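Local coordinates for ectoine dioxygenase (Sphingopyxis alaskensis, PDB 4MHR), which catalyses the iron(II)- and 2-oxoglutarate-dependent hydroxylation of L-ectoine to 5-hydroxyectoine, a compatible solute that protects cells against osmotic stress, at residues M172-N183 / N258-L269. Sequence-based numbering, arbitrary orientation.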
loop_
_atom_site.group_PDB
_atom_site.type_symbol
_atom_site.label_atom_id
_atom_site.label_comp_id
_atom_site.label_asym_id
_atom_site.label_seq_id
_atom_site.Cartn_x
_atom_site.Cartn_y
_atom_site.Cartn_z
ATOM N N MET A 172 3.295 1.096 -1.993
ATOM C CA MET A 172 4.603 0.498 -1.733
ATOM C C MET A 172 4.890 0.240 -0.239
ATOM O O MET A 172 4.742 1.151 0.598
ATOM C CB MET A 172 5.672 1.386 -2.255
ATOM C CG MET A 172 5.434 1.847 -3.627
ATOM S SD MET A 172 6.974 2.344 -4.387
ATOM C CE MET A 172 6.281 3.146 -5.787
ATOM N N SER A 173 5.273 -1.005 0.102
ATOM C CA SER A 173 5.633 -1.392 1.465
ATOM C C SER A 173 7.146 -1.531 1.519
ATOM O O SER A 173 7.707 -2.391 0.846
ATOM C CB SER A 173 4.904 -2.675 1.883
ATOM O OG SER A 173 5.288 -3.002 3.228
ATOM N N VAL A 174 7.839 -0.620 2.208
ATOM C CA VAL A 174 9.300 -0.731 2.392
ATOM C C VAL A 174 9.534 -1.449 3.714
ATOM O O VAL A 174 9.178 -0.920 4.787
ATOM C CB VAL A 174 9.908 0.666 2.509
ATOM C CG1 VAL A 174 11.400 0.635 2.695
ATOM C CG2 VAL A 174 9.481 1.517 1.381
ATOM N N LEU A 175 10.067 -2.656 3.644
ATOM C CA LEU A 175 10.255 -3.490 4.853
ATOM C C LEU A 175 11.385 -2.940 5.741
ATOM O O LEU A 175 12.438 -2.572 5.257
ATOM C CB LEU A 175 10.547 -4.933 4.517
ATOM C CG LEU A 175 9.583 -5.607 3.565
ATOM C CD1 LEU A 175 10.026 -7.058 3.452
ATOM C CD2 LEU A 175 8.143 -5.513 4.005
ATOM N N LEU A 176 11.086 -2.762 7.015
ATOM C CA LEU A 176 12.055 -2.199 7.989
ATOM C C LEU A 176 12.472 -3.215 9.024
ATOM O O LEU A 176 13.423 -3.007 9.742
ATOM C CB LEU A 176 11.480 -1.003 8.683
ATOM C CG LEU A 176 11.145 0.197 7.767
ATOM C CD1 LEU A 176 10.335 1.223 8.507
ATOM C CD2 LEU A 176 12.394 0.840 7.261
ATOM N N ALA A 177 11.771 -4.329 9.067
ATOM C CA ALA A 177 12.145 -5.495 9.835
ATOM C C ALA A 177 11.901 -6.604 8.861
ATOM O O ALA A 177 10.893 -6.538 8.074
ATOM C CB ALA A 177 11.223 -5.666 11.010
ATOM N N GLU A 178 12.760 -7.614 8.935
ATOM C CA GLU A 178 12.664 -8.806 8.068
ATOM C C GLU A 178 11.284 -9.437 8.112
ATOM O O GLU A 178 10.736 -9.673 9.210
ATOM C CB GLU A 178 13.673 -9.915 8.469
ATOM C CG GLU A 178 13.354 -11.326 7.910
ATOM C CD GLU A 178 14.185 -11.766 6.710
ATOM O OE1 GLU A 178 15.359 -11.361 6.632
ATOM O OE2 GLU A 178 13.672 -12.530 5.837
ATOM N N ASN A 179 10.772 -9.745 6.919
ATOM C CA ASN A 179 9.639 -10.662 6.776
ATOM C C ASN A 179 10.043 -12.047 6.360
ATOM O O ASN A 179 10.720 -12.177 5.310
ATOM C CB ASN A 179 8.615 -10.105 5.791
ATOM C CG ASN A 179 7.602 -9.216 6.511
ATOM O OD1 ASN A 179 7.249 -9.470 7.665
ATOM N ND2 ASN A 179 7.147 -8.221 5.867
ATOM N N THR A 180 9.618 -13.041 7.180
ATOM C CA THR A 180 9.911 -14.432 6.960
ATOM C C THR A 180 8.611 -15.102 6.640
ATOM O O THR A 180 7.528 -14.482 6.636
ATOM C CB THR A 180 10.565 -15.127 8.162
ATOM O OG1 THR A 180 9.560 -15.533 9.097
ATOM C CG2 THR A 180 11.570 -14.201 8.854
ATOM N N PRO A 181 8.688 -16.384 6.362
ATOM C CA PRO A 181 7.414 -17.025 6.126
ATOM C C PRO A 181 6.542 -17.092 7.432
ATOM O O PRO A 181 5.337 -17.284 7.330
ATOM C CB PRO A 181 7.822 -18.393 5.582
ATOM C CG PRO A 181 9.224 -18.185 5.091
ATOM C CD PRO A 181 9.831 -17.258 6.059
ATOM N N HIS A 182 7.136 -16.839 8.603
ATOM C CA HIS A 182 6.505 -17.233 9.891
ATOM C C HIS A 182 5.895 -16.120 10.695
ATOM O O HIS A 182 5.073 -16.413 11.603
ATOM C CB HIS A 182 7.485 -17.915 10.786
ATOM C CG HIS A 182 8.269 -18.983 10.097
ATOM N ND1 HIS A 182 7.671 -20.078 9.528
ATOM C CD2 HIS A 182 9.587 -19.085 9.837
ATOM C CE1 HIS A 182 8.594 -20.806 8.932
ATOM N NE2 HIS A 182 9.767 -20.245 9.141
ATOM N N ASN A 183 6.288 -14.871 10.412
ATOM C CA ASN A 183 5.835 -13.757 11.253
ATOM C C ASN A 183 4.644 -12.976 10.677
ATOM O O ASN A 183 4.532 -11.797 10.853
ATOM C CB ASN A 183 6.986 -12.843 11.705
ATOM C CG ASN A 183 7.645 -12.051 10.570
ATOM O OD1 ASN A 183 7.638 -12.448 9.426
ATOM N ND2 ASN A 183 8.283 -10.975 10.931
ATOM N N ASN A 258 0.776 -13.067 14.252
ATOM C CA ASN A 258 2.185 -13.361 14.487
ATOM C C ASN A 258 2.388 -13.698 15.978
ATOM O O ASN A 258 2.330 -12.816 16.870
ATOM C CB ASN A 258 3.048 -12.161 14.048
ATOM C CG ASN A 258 4.516 -12.344 14.347
ATOM O OD1 ASN A 258 5.031 -13.476 14.309
ATOM N ND2 ASN A 258 5.217 -11.232 14.638
ATOM N N ILE A 259 2.607 -14.982 16.250
ATOM C CA ILE A 259 2.964 -15.452 17.593
ATOM C C ILE A 259 4.462 -15.521 17.715
ATOM O O ILE A 259 4.962 -15.722 18.803
ATOM C CB ILE A 259 2.305 -16.811 17.954
ATOM C CG1 ILE A 259 2.793 -17.992 17.059
ATOM C CG2 ILE A 259 0.780 -16.684 17.927
ATOM C CD1 ILE A 259 2.689 -19.362 17.742
ATOM N N THR A 260 5.192 -15.340 16.615
ATOM C CA THR A 260 6.649 -15.350 16.745
ATOM C C THR A 260 7.204 -14.205 17.545
ATOM O O THR A 260 6.566 -13.144 17.666
ATOM C CB THR A 260 7.434 -15.424 15.429
ATOM O OG1 THR A 260 7.607 -14.139 14.833
ATOM C CG2 THR A 260 6.770 -16.442 14.415
ATOM N N PRO A 261 8.405 -14.408 18.099
ATOM C CA PRO A 261 9.034 -13.280 18.754
ATOM C C PRO A 261 9.469 -12.188 17.775
ATOM O O PRO A 261 9.984 -11.211 18.194
ATOM C CB PRO A 261 10.299 -13.905 19.391
ATOM C CG PRO A 261 9.957 -15.377 19.529
ATOM C CD PRO A 261 9.229 -15.622 18.218
ATOM N N PHE A 262 9.303 -12.347 16.487
ATOM C CA PHE A 262 9.968 -11.437 15.548
ATOM C C PHE A 262 8.949 -10.413 15.017
ATOM O O PHE A 262 7.994 -10.819 14.345
ATOM C CB PHE A 262 10.517 -12.226 14.359
ATOM C CG PHE A 262 11.487 -13.315 14.745
ATOM C CD1 PHE A 262 12.582 -13.047 15.580
ATOM C CD2 PHE A 262 11.293 -14.611 14.318
ATOM C CE1 PHE A 262 13.460 -14.064 15.946
ATOM C CE2 PHE A 262 12.168 -15.628 14.683
ATOM C CZ PHE A 262 13.242 -15.364 15.486
ATOM N N PRO A 263 9.152 -9.099 15.291
ATOM C CA PRO A 263 8.216 -8.031 14.918
ATOM C C PRO A 263 8.192 -7.809 13.405
ATOM O O PRO A 263 9.085 -8.224 12.698
ATOM C CB PRO A 263 8.817 -6.804 15.574
ATOM C CG PRO A 263 10.293 -7.059 15.442
ATOM C CD PRO A 263 10.399 -8.526 15.804
ATOM N N ARG A 264 7.137 -7.200 12.924
ATOM C CA ARG A 264 7.065 -6.716 11.537
ATOM C C ARG A 264 6.939 -5.235 11.578
ATOM O O ARG A 264 6.202 -4.701 12.428
ATOM C CB ARG A 264 5.804 -7.225 10.850
ATOM C CG ARG A 264 5.961 -8.582 10.231
ATOM C CD ARG A 264 4.742 -8.879 9.371
ATOM N NE ARG A 264 4.767 -8.204 8.058
ATOM C CZ ARG A 264 3.938 -7.237 7.636
ATOM N NH1 ARG A 264 2.966 -6.742 8.404
ATOM N NH2 ARG A 264 4.097 -6.744 6.404
ATOM N N ALA A 265 7.646 -4.563 10.680
ATOM C CA ALA A 265 7.582 -3.118 10.631
ATOM C C ALA A 265 7.817 -2.691 9.154
ATOM O O ALA A 265 8.720 -3.191 8.492
ATOM C CB ALA A 265 8.649 -2.514 11.557
ATOM N N ASN A 266 7.006 -1.763 8.673
ATOM C CA ASN A 266 7.143 -1.253 7.352
ATOM C C ASN A 266 6.657 0.146 7.295
ATOM O O ASN A 266 5.863 0.593 8.193
ATOM C CB ASN A 266 6.361 -2.111 6.377
ATOM C CG ASN A 266 4.882 -1.871 6.459
ATOM O OD1 ASN A 266 4.313 -1.866 7.526
ATOM N ND2 ASN A 266 4.266 -1.592 5.330
ATOM N N ALA A 267 7.177 0.854 6.289
ATOM C CA ALA A 267 6.645 2.122 5.853
ATOM C C ALA A 267 5.792 1.864 4.591
ATOM O O ALA A 267 6.281 1.310 3.600
ATOM C CB ALA A 267 7.808 3.057 5.560
ATOM N N PHE A 268 4.536 2.278 4.623
ATOM C CA PHE A 268 3.567 2.055 3.585
ATOM C C PHE A 268 3.299 3.408 2.917
ATOM O O PHE A 268 2.803 4.320 3.580
ATOM C CB PHE A 268 2.322 1.489 4.259
ATOM C CG PHE A 268 1.172 1.191 3.362
ATOM C CD1 PHE A 268 1.190 0.062 2.542
ATOM C CD2 PHE A 268 -0.033 1.935 3.462
ATOM C CE1 PHE A 268 0.082 -0.249 1.760
ATOM C CE2 PHE A 268 -1.145 1.601 2.688
ATOM C CZ PHE A 268 -1.081 0.511 1.812
ATOM N N LEU A 269 3.586 3.518 1.622
ATOM C CA LEU A 269 3.359 4.752 0.848
ATOM C C LEU A 269 2.343 4.494 -0.252
ATOM O O LEU A 269 2.545 3.574 -1.027
ATOM C CB LEU A 269 4.673 5.207 0.254
ATOM C CG LEU A 269 5.821 5.459 1.235
ATOM C CD1 LEU A 269 7.141 5.706 0.537
ATOM C CD2 LEU A 269 5.483 6.685 2.083
HETATM O O HOH W 1 8.245 -6.642 8.477
HETATM O O HOH W 2 11.065 -9.442 11.941
#
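Met-172 and Leu-269 pair in an antiparallel ladder between neighbouring strands of the major sheet of the cupin fold; their backbones bond reciprocally, Met-172 N to Leu-269 O and Leu-269 N to Met-172 O both spanning 2.8 Å. Ser-173 and Phe-268 form the next, non-hydrogen-bonded pair, on the face where Phe-268 meets the ectoine-binding Gln-135. Val-174 and Ala-267 are hydrogen-bonded again and share the other face with Met-172 and Leu-269, Val-174 CB and Ala-267 CB lying 4.4 Å apart. Leu-176 N donates to Ala-265 O, and Leu-176 CD1 reaches Ala-267 CB at 4.3 Å. Beyond this a water bridges the two segments, donating to Ala-177 O and accepting from Ala-265 N. Arg-264 NE lies 2.8 Å from Asn-179 OD1 in a bent bond (133° at the hydrogen), with amide and guanidinium planes 10° apart, although the arginine is poorly ordered; its side chain also touches Lys-141, which binds 2-oxoglutarate. Asn-183 ties the loops together: OD1 accepts from Thr-180 N, while ND2 donates to Glu-178 O and weakly to Phe-262 O. Asn-183 CB packs 3.3 Å from Asn-258 OD1, which accepts from Thr-260 OG1 in the carbonyl plane, on a lone pair.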